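Local coordinates for putative GGDEF domain protein (Pseudomonas aeruginosa, PDB 7E6G) that probably catalyses the condensation of two GTP molecules into cyclic di-GMP with release of two diphosphates, using magnesium as cofactor, at residues A[116-127]-A[230-240]. Numbering follows the deposited sequence.
Sequences LERLREENERSQ and HRIGETYSQTV
Tyr236 fits as a knob into the hole formed by Leu116, Leu119, Arg120 and Asn123 on helix 112-128. Leu116 CD2 lies 3.9 Å from Tyr236 CE1. Leu119 CB packs against Tyr236 CB at 4.1 Å. The Arg120 chain bends about CB-CG and CG-CD (chi3 -109°), which brings its guanidinium to the edge of the Tyr236 ring; the two planes stand 82° apart, with Tyr236 CE2 over the centre of the guanidinium face. Deeper in, Leu119 CD1 meets Val240 CG2 at 4.0 Å.

Asn123 reaches across at the next turn. Asn123 ND2 makes a weak, bent hydrogen bond, 2.9 Å long, to Glu234 O. Asn123 OD1 lies over one face of the His230 ring, 3.3 Å from His230 CE1, and is hydrogen-bonded to Tyr133 OH. Beyond the ring, Ile232 CD1 rests 3.4 Å from Ser126 O. In this GGDEF domain, helices 112-128 and 236-252 pack on the central sheet, where Leu119 and Val240 both touch Leu135 of strand 134-140. The contact lies away from the magnesium site.

His230 is fixed by ND1, which shares a 3.0 Å hydrogen bond with Thr239 OG1, and by stacking on Tyr133. Ser168 of the second subunit packs against Tyr236.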
ATOM      1  N   LEU A 116      11.739  32.154 -23.020  1.00 36.34           N
ATOM      2  CA  LEU A 116      12.929  32.527 -22.445  1.00 40.22           C
ATOM      3  C   LEU A 116      13.580  31.414 -21.745  1.00 42.96           C
ATOM      4  O   LEU A 116      14.687  31.443 -21.569  1.00 44.15           O
ATOM      5  CB  LEU A 116      12.686  33.608 -21.518  1.00 37.97           C
ATOM      6  CG  LEU A 116      12.424  34.858 -22.189  1.00 36.80           C
ATOM      7  CD1 LEU A 116      12.197  35.972 -21.312  1.00 30.02           C
ATOM      8  CD2 LEU A 116      13.486  35.216 -23.084  1.00 34.82           C
ATOM      9  N   GLU A 117      12.849  30.590 -21.114  1.00 41.97           N
ATOM     10  CA  GLU A 117      13.310  29.487 -20.445  1.00 45.56           C
ATOM     11  C   GLU A 117      13.785  28.504 -21.323  1.00 47.11           C
ATOM     12  O   GLU A 117      14.663  27.931 -21.029  1.00 47.48           O
ATOM     13  CB  GLU A 117      12.266  29.084 -19.516  1.00 47.51           C
ATOM     14  CG  GLU A 117      12.126  27.684 -19.103  1.00 53.67           C
ATOM     15  CD  GLU A 117      10.858  27.539 -18.357  1.00 69.01           C
ATOM     16  OE1 GLU A 117      10.464  28.473 -17.627  1.00 65.88           O
ATOM     17  OE2 GLU A 117      10.248  26.489 -18.475  1.00 65.86           O
ATOM     18  N   ARG A 118      13.152  28.275 -22.409  1.00 45.75           N
ATOM     19  CA  ARG A 118      13.583  27.391 -23.390  1.00 44.48           C
ATOM     20  C   ARG A 118      14.697  27.948 -24.175  1.00 47.19           C
ATOM     21  O   ARG A 118      15.507  27.295 -24.584  1.00 47.33           O
ATOM     22  CB  ARG A 118      12.436  26.870 -24.133  1.00 45.40           C
ATOM     23  CG  ARG A 118      12.759  26.035 -25.331  1.00 56.66           C
ATOM     24  CD  ARG A 118      13.205  24.621 -25.114  1.00 58.38           C
ATOM     25  NE  ARG A 118      13.200  23.876 -26.344  1.00 56.59           N
ATOM     26  CZ  ARG A 118      12.202  23.119 -26.705  1.00 62.53           C
ATOM     27  NH1 ARG A 118      11.163  23.038 -25.947  1.00 65.58           N
ATOM     28  NH2 ARG A 118      12.204  22.452 -27.799  1.00 51.22           N
ATOM     29  N   LEU A 119      14.738  29.204 -24.369  1.00 44.05           N
ATOM     30  CA  LEU A 119      15.858  29.809 -25.084  1.00 46.14           C
ATOM     31  C   LEU A 119      17.157  29.643 -24.308  1.00 51.68           C
ATOM     32  O   LEU A 119      18.211  29.363 -24.899  1.00 51.59           O
ATOM     33  CB  LEU A 119      15.579  31.284 -25.362  1.00 43.15           C
ATOM     34  CG  LEU A 119      14.930  31.612 -26.715  1.00 46.89           C
ATOM     35  CD1 LEU A 119      14.151  32.916 -26.601  1.00 43.06           C
ATOM     36  CD2 LEU A 119      15.940  31.668 -27.869  1.00 42.49           C
ATOM     37  N   ARG A 120      17.098  29.795 -22.983  1.00 52.47           N
ATOM     38  CA  ARG A 120      18.265  29.512 -22.151  1.00 50.57           C
ATOM     39  C   ARG A 120      18.734  28.068 -22.333  1.00 48.39           C
ATOM     40  O   ARG A 120      19.924  27.810 -22.577  1.00 52.25           O
ATOM     41  CB  ARG A 120      17.937  29.809 -20.685  1.00 46.11           C
ATOM     42  CG  ARG A 120      19.040  29.478 -19.704  1.00 55.28           C
ATOM     43  CD  ARG A 120      19.005  30.418 -18.489  1.00 63.77           C
ATOM     44  NE  ARG A 120      20.126  31.369 -18.461  1.00 65.02           N
ATOM     45  CZ  ARG A 120      20.048  32.622 -18.011  1.00 63.65           C
ATOM     46  NH1 ARG A 120      18.894  33.094 -17.551  1.00 59.04           N
ATOM     47  NH2 ARG A 120      21.122  33.410 -18.025  1.00 59.39           N
ATOM     48  N   GLU A 121      17.811  27.104 -22.244  1.00 50.63           N
ATOM     49  CA  GLU A 121      18.295  25.723 -22.311  1.00 55.51           C
ATOM     50  C   GLU A 121      18.744  25.342 -23.724  1.00 57.12           C
ATOM     51  O   GLU A 121      19.628  24.490 -23.882  1.00 63.80           O
ATOM     52  CB  GLU A 121      17.262  24.733 -21.760  1.00 51.27           C
ATOM     53  CG  GLU A 121      15.929  24.689 -22.437  1.00 56.04           C
ATOM     54  CD  GLU A 121      14.904  23.905 -21.621  1.00 65.57           C
ATOM     55  OE1 GLU A 121      14.118  23.121 -22.216  1.00 68.87           O
ATOM     56  OE2 GLU A 121      14.894  24.068 -20.376  1.00 65.46           O
ATOM     57  N   GLU A 122      18.226  26.000 -24.759  1.00 54.01           N
ATOM     58  CA  GLU A 122      18.749  25.716 -26.092  1.00 53.22           C
ATOM     59  C   GLU A 122      20.091  26.402 -26.356  1.00 50.39           C
ATOM     60  O   GLU A 122      20.912  25.856 -27.099  1.00 50.31           O
ATOM     61  CB  GLU A 122      17.725  26.106 -27.158  1.00 53.84           C
ATOM     62  CG  GLU A 122      16.525  25.160 -27.238  1.00 53.20           C
ATOM     63  CD  GLU A 122      16.918  23.738 -27.571  1.00 55.13           C
ATOM     64  OE1 GLU A 122      17.890  23.569 -28.336  1.00 55.62           O
ATOM     65  OE2 GLU A 122      16.248  22.797 -27.083  1.00 53.61           O
ATOM     66  N   ASN A 123      20.409  27.464 -25.721  1.00 49.16           N
ATOM     67  CA  ASN A 123      21.675  28.014 -25.848  1.00 46.62           C
ATOM     68  C   ASN A 123      22.607  27.148 -25.238  1.00 57.28           C
ATOM     69  O   ASN A 123      23.632  27.132 -25.703  1.00 60.53           O
ATOM     70  CB  ASN A 123      21.855  29.265 -25.113  1.00 44.25           C
ATOM     71  CG  ASN A 123      22.068  30.387 -25.968  1.00 48.83           C
ATOM     72  OD1 ASN A 123      21.467  30.501 -26.821  1.00 50.79           O
ATOM     73  ND2 ASN A 123      22.891  31.203 -25.688  1.00 49.12           N
ATOM     74  N   GLU A 124      22.325  26.561 -24.090  1.00 57.45           N
ATOM     75  CA  GLU A 124      23.226  25.597 -23.461  1.00 56.93           C
ATOM     76  C   GLU A 124      23.414  24.349 -24.333  1.00 58.08           C
ATOM     77  O   GLU A 124      24.549  23.884 -24.528  1.00 63.92           O
ATOM     78  CB  GLU A 124      22.722  25.246 -22.057  1.00 58.71           C
ATOM     79  CG  GLU A 124      23.070  26.321 -21.004  1.00 66.97           C
ATOM     80  CD  GLU A 124      22.147  26.306 -19.780  1.00 75.58           C
ATOM     81  OE1 GLU A 124      22.119  27.317 -19.032  1.00 72.16           O
ATOM     82  OE2 GLU A 124      21.459  25.283 -19.560  1.00 75.08           O
ATOM     83  N   ARG A 125      22.413  23.861 -24.938  1.00 57.79           N
ATOM     84  CA  ARG A 125      22.533  22.736 -25.767  1.00 60.52           C
ATOM     85  C   ARG A 125      23.387  22.994 -26.928  1.00 62.90           C
ATOM     86  O   ARG A 125      23.897  22.136 -27.472  1.00 64.55           O
ATOM     87  CB  ARG A 125      21.173  22.354 -26.214  1.00 63.11           C
ATOM     88  CG  ARG A 125      20.982  20.987 -26.750  1.00 66.65           C
ATOM     89  CD  ARG A 125      19.592  20.879 -27.279  1.00 67.84           C
ATOM     90  NE  ARG A 125      18.957  19.634 -26.936  1.00 79.96           N
ATOM     91  CZ  ARG A 125      18.169  19.416 -25.892  1.00 84.72           C
ATOM     92  NH1 ARG A 125      17.698  18.201 -25.662  1.00 84.54           N
ATOM     93  NH2 ARG A 125      17.863  20.364 -25.056  1.00 79.95           N
ATOM     94  N   SER A 126      23.387  24.180 -27.429  1.00 63.59           N
ATOM     95  CA  SER A 126      24.199  24.584 -28.533  1.00 67.09           C
ATOM     96  C   SER A 126      25.604  24.624 -28.283  1.00 68.35           C
ATOM     97  O   SER A 126      26.360  24.533 -29.146  1.00 64.36           O
ATOM     98  CB  SER A 126      23.773  25.898 -29.026  1.00 66.02           C
ATOM     99  OG  SER A 126      22.603  25.716 -29.724  1.00 60.10           O
ATOM    100  N   GLN A 127      25.924  24.999 -27.088  1.00 73.76           N
ATOM    101  CA  GLN A 127      27.230  25.002 -26.634  1.00 74.50           C
ATOM    102  C   GLN A 127      27.887  23.686 -26.572  1.00 68.22           C
ATOM    103  O   GLN A 127      28.842  23.539 -27.148  1.00 65.29           O
ATOM    104  CB  GLN A 127      27.066  25.420 -25.234  1.00 69.41           C
ATOM    105  CG  GLN A 127      26.926  26.870 -25.191  1.00 69.57           C
ATOM    106  CD  GLN A 127      28.138  27.551 -24.649  1.00 78.98           C
ATOM    107  OE1 GLN A 127      29.028  28.005 -25.394  1.00 71.64           O
ATOM    108  NE2 GLN A 127      28.186  27.639 -23.314  1.00 80.11           N
ATOM    109  N   HIS A 230      21.137  30.996 -34.424  1.00 41.94           N
ATOM    110  CA  HIS A 230      21.931  31.214 -33.233  1.00 48.46           C
ATOM    111  C   HIS A 230      23.418  31.024 -33.534  1.00 52.22           C
ATOM    112  O   HIS A 230      23.836  29.950 -33.980  1.00 51.53           O
ATOM    113  CB  HIS A 230      21.516  30.277 -32.119  1.00 45.68           C
ATOM    114  CG  HIS A 230      22.443  30.353 -30.959  1.00 48.25           C
ATOM    115  ND1 HIS A 230      22.626  31.520 -30.250  1.00 47.51           N
ATOM    116  CD2 HIS A 230      23.302  29.450 -30.437  1.00 46.29           C
ATOM    117  CE1 HIS A 230      23.529  31.318 -29.309  1.00 48.25           C
ATOM    118  NE2 HIS A 230      23.954  30.070 -29.400  1.00 48.87           N
ATOM    119  N   ARG A 231      24.216  32.055 -33.259  1.00 49.57           N
ATOM    120  CA  ARG A 231      25.666  31.999 -33.403  1.00 48.76           C
ATOM    121  C   ARG A 231      26.288  31.577 -32.074  1.00 49.63           C
ATOM    122  O   ARG A 231      26.066  32.228 -31.051  1.00 56.71           O
ATOM    123  CB  ARG A 231      26.196  33.357 -33.856  1.00 43.40           C
ATOM    124  CG  ARG A 231      25.490  33.858 -35.117  1.00 49.37           C
ATOM    125  CD  ARG A 231      25.895  35.282 -35.520  1.00 52.17           C
ATOM    126  NE  ARG A 231      25.099  35.765 -36.650  1.00 59.72           N
ATOM    127  CZ  ARG A 231      25.204  36.979 -37.192  1.00 64.93           C
ATOM    128  NH1 ARG A 231      26.085  37.858 -36.711  1.00 57.72           N
ATOM    129  NH2 ARG A 231      24.425  37.306 -38.219  1.00 56.89           N
ATOM    130  N   ILE A 232      27.063  30.490 -32.081  1.00 50.81           N
ATOM    131  CA  ILE A 232      27.587  29.940 -30.829  1.00 56.25           C
ATOM    132  C   ILE A 232      28.596  30.904 -30.199  1.00 56.08           C
ATOM    133  O   ILE A 232      29.342  31.613 -30.887  1.00 51.83           O
ATOM    134  CB  ILE A 232      28.201  28.545 -31.063  1.00 59.46           C
ATOM    135  CG1 ILE A 232      27.106  27.536 -31.439  1.00 61.49           C
ATOM    136  CG2 ILE A 232      28.935  28.049 -29.824  1.00 53.58           C
ATOM    137  CD1 ILE A 232      27.639  26.163 -31.838  1.00 60.97           C
ATOM    138  N   GLY A 233      28.605  30.946 -28.869  1.00 54.93           N
ATOM    139  CA  GLY A 233      29.414  31.918 -28.166  1.00 57.17           C
ATOM    140  C   GLY A 233      28.703  33.225 -27.956  1.00 51.31           C
ATOM    141  O   GLY A 233      29.351  34.268 -27.805  1.00 54.96           O
ATOM    142  N   GLU A 234      27.383  33.192 -27.938  1.00 55.77           N
ATOM    143  CA  GLU A 234      26.539  34.369 -27.912  1.00 48.31           C
ATOM    144  C   GLU A 234      25.346  34.044 -27.033  1.00 50.21           C
ATOM    145  O   GLU A 234      24.866  32.904 -27.023  1.00 49.50           O
ATOM    146  CB  GLU A 234      26.134  34.720 -29.332  1.00 45.83           C
ATOM    147  CG  GLU A 234      24.960  35.623 -29.506  1.00 50.50           C
ATOM    148  CD  GLU A 234      24.628  35.778 -30.989  1.00 50.03           C
ATOM    149  OE1 GLU A 234      25.046  36.816 -31.573  1.00 44.65           O
ATOM    150  OE2 GLU A 234      23.970  34.867 -31.563  1.00 39.13           O
ATOM    151  N   THR A 235      24.908  35.022 -26.254  1.00 47.26           N
ATOM    152  CA  THR A 235      23.789  34.801 -25.355  1.00 47.48           C
ATOM    153  C   THR A 235      22.479  34.770 -26.136  1.00 48.59           C
ATOM    154  O   THR A 235      22.375  35.335 -27.230  1.00 49.65           O
ATOM    155  CB  THR A 235      23.758  35.886 -24.289  1.00 47.54           C
ATOM    156  OG1 THR A 235      23.101  35.366 -23.131  1.00 60.90           O
ATOM    157  CG2 THR A 235      23.027  37.128 -24.797  1.00 39.40           C
ATOM    158  N   TYR A 236      21.473  34.080 -25.579  1.00 48.88           N
ATOM    159  CA  TYR A 236      20.176  33.989 -26.258  1.00 44.19           C
ATOM    160  C   TYR A 236      19.539  35.362 -26.457  1.00 42.06           C
ATOM    161  O   TYR A 236      18.753  35.554 -27.394  1.00 44.91           O
ATOM    162  CB  TYR A 236      19.217  33.067 -25.485  1.00 48.14           C
ATOM    163  CG  TYR A 236      18.785  33.572 -24.112  1.00 53.12           C
ATOM    164  CD1 TYR A 236      17.749  34.492 -23.969  1.00 49.23           C
ATOM    165  CD2 TYR A 236      19.411  33.114 -22.954  1.00 53.08           C
ATOM    166  CE1 TYR A 236      17.368  34.944 -22.712  1.00 53.97           C
ATOM    167  CE2 TYR A 236      19.034  33.563 -21.703  1.00 49.64           C
ATOM    168  CZ  TYR A 236      18.022  34.476 -21.588  1.00 52.47           C
ATOM    169  OH  TYR A 236      17.648  34.922 -20.346  1.00 56.59           O
ATOM    170  N   SER A 237      19.875  36.333 -25.605  1.00 39.75           N
ATOM    171  CA  SER A 237      19.325  37.675 -25.763  1.00 40.39           C
ATOM    172  C   SER A 237      19.884  38.366 -27.001  1.00 39.71           C
ATOM    173  O   SER A 237      19.176  39.129 -27.666  1.00 40.41           O
ATOM    174  CB  SER A 237      19.599  38.507 -24.511  1.00 40.13           C
ATOM    175  OG  SER A 237      18.907  39.742 -24.541  1.00 35.67           O
ATOM    176  N   GLN A 238      21.149  38.110 -27.332  1.00 43.38           N
ATOM    177  CA  GLN A 238      21.731  38.739 -28.514  1.00 41.49           C
ATOM    178  C   GLN A 238      21.185  38.102 -29.785  1.00 39.06           C
ATOM    179  O   GLN A 238      20.960  38.794 -30.790  1.00 35.88           O
ATOM    180  CB  GLN A 238      23.248  38.652 -28.448  1.00 38.90           C
ATOM    181  CG  GLN A 238      23.834  39.504 -27.341  1.00 42.48           C
ATOM    182  CD  GLN A 238      25.230  39.065 -26.931  1.00 45.00           C
ATOM    183  OE1 GLN A 238      25.523  37.868 -26.844  1.00 43.72           O
ATOM    184  NE2 GLN A 238      26.102  40.037 -26.680  1.00 38.79           N
ATOM    185  N   THR A 239      20.929  36.790 -29.739  1.00 33.26           N
ATOM    186  CA  THR A 239      20.153  36.141 -30.791  1.00 39.45           C
ATOM    187  C   THR A 239      18.797  36.814 -30.978  1.00 40.95           C
ATOM    188  O   THR A 239      18.416  37.162 -32.106  1.00 42.90           O
ATOM    189  CB  THR A 239      19.948  34.667 -30.471  1.00 36.27           C
ATOM    190  OG1 THR A 239      21.154  34.118 -29.935  1.00 42.05           O
ATOM    191  CG2 THR A 239      19.550  33.917 -31.726  1.00 38.66           C
ATOM    192  N   VAL A 240      18.029  36.952 -29.889  1.00 35.08           N
ATOM    193  CA  VAL A 240      16.732  37.612 -29.996  1.00 36.97           C
ATOM    194  C   VAL A 240      16.895  39.000 -30.605  1.00 38.19           C
ATOM    195  O   VAL A 240      16.148  39.381 -31.513  1.00 42.77           O
ATOM    196  CB  VAL A 240      16.028  37.666 -28.628  1.00 37.83           C
ATOM    197  CG1 VAL A 240      14.853  38.623 -28.678  1.00 29.14           C
ATOM    198  CG2 VAL A 240      15.565  36.268 -28.215  1.00 38.68           C
TER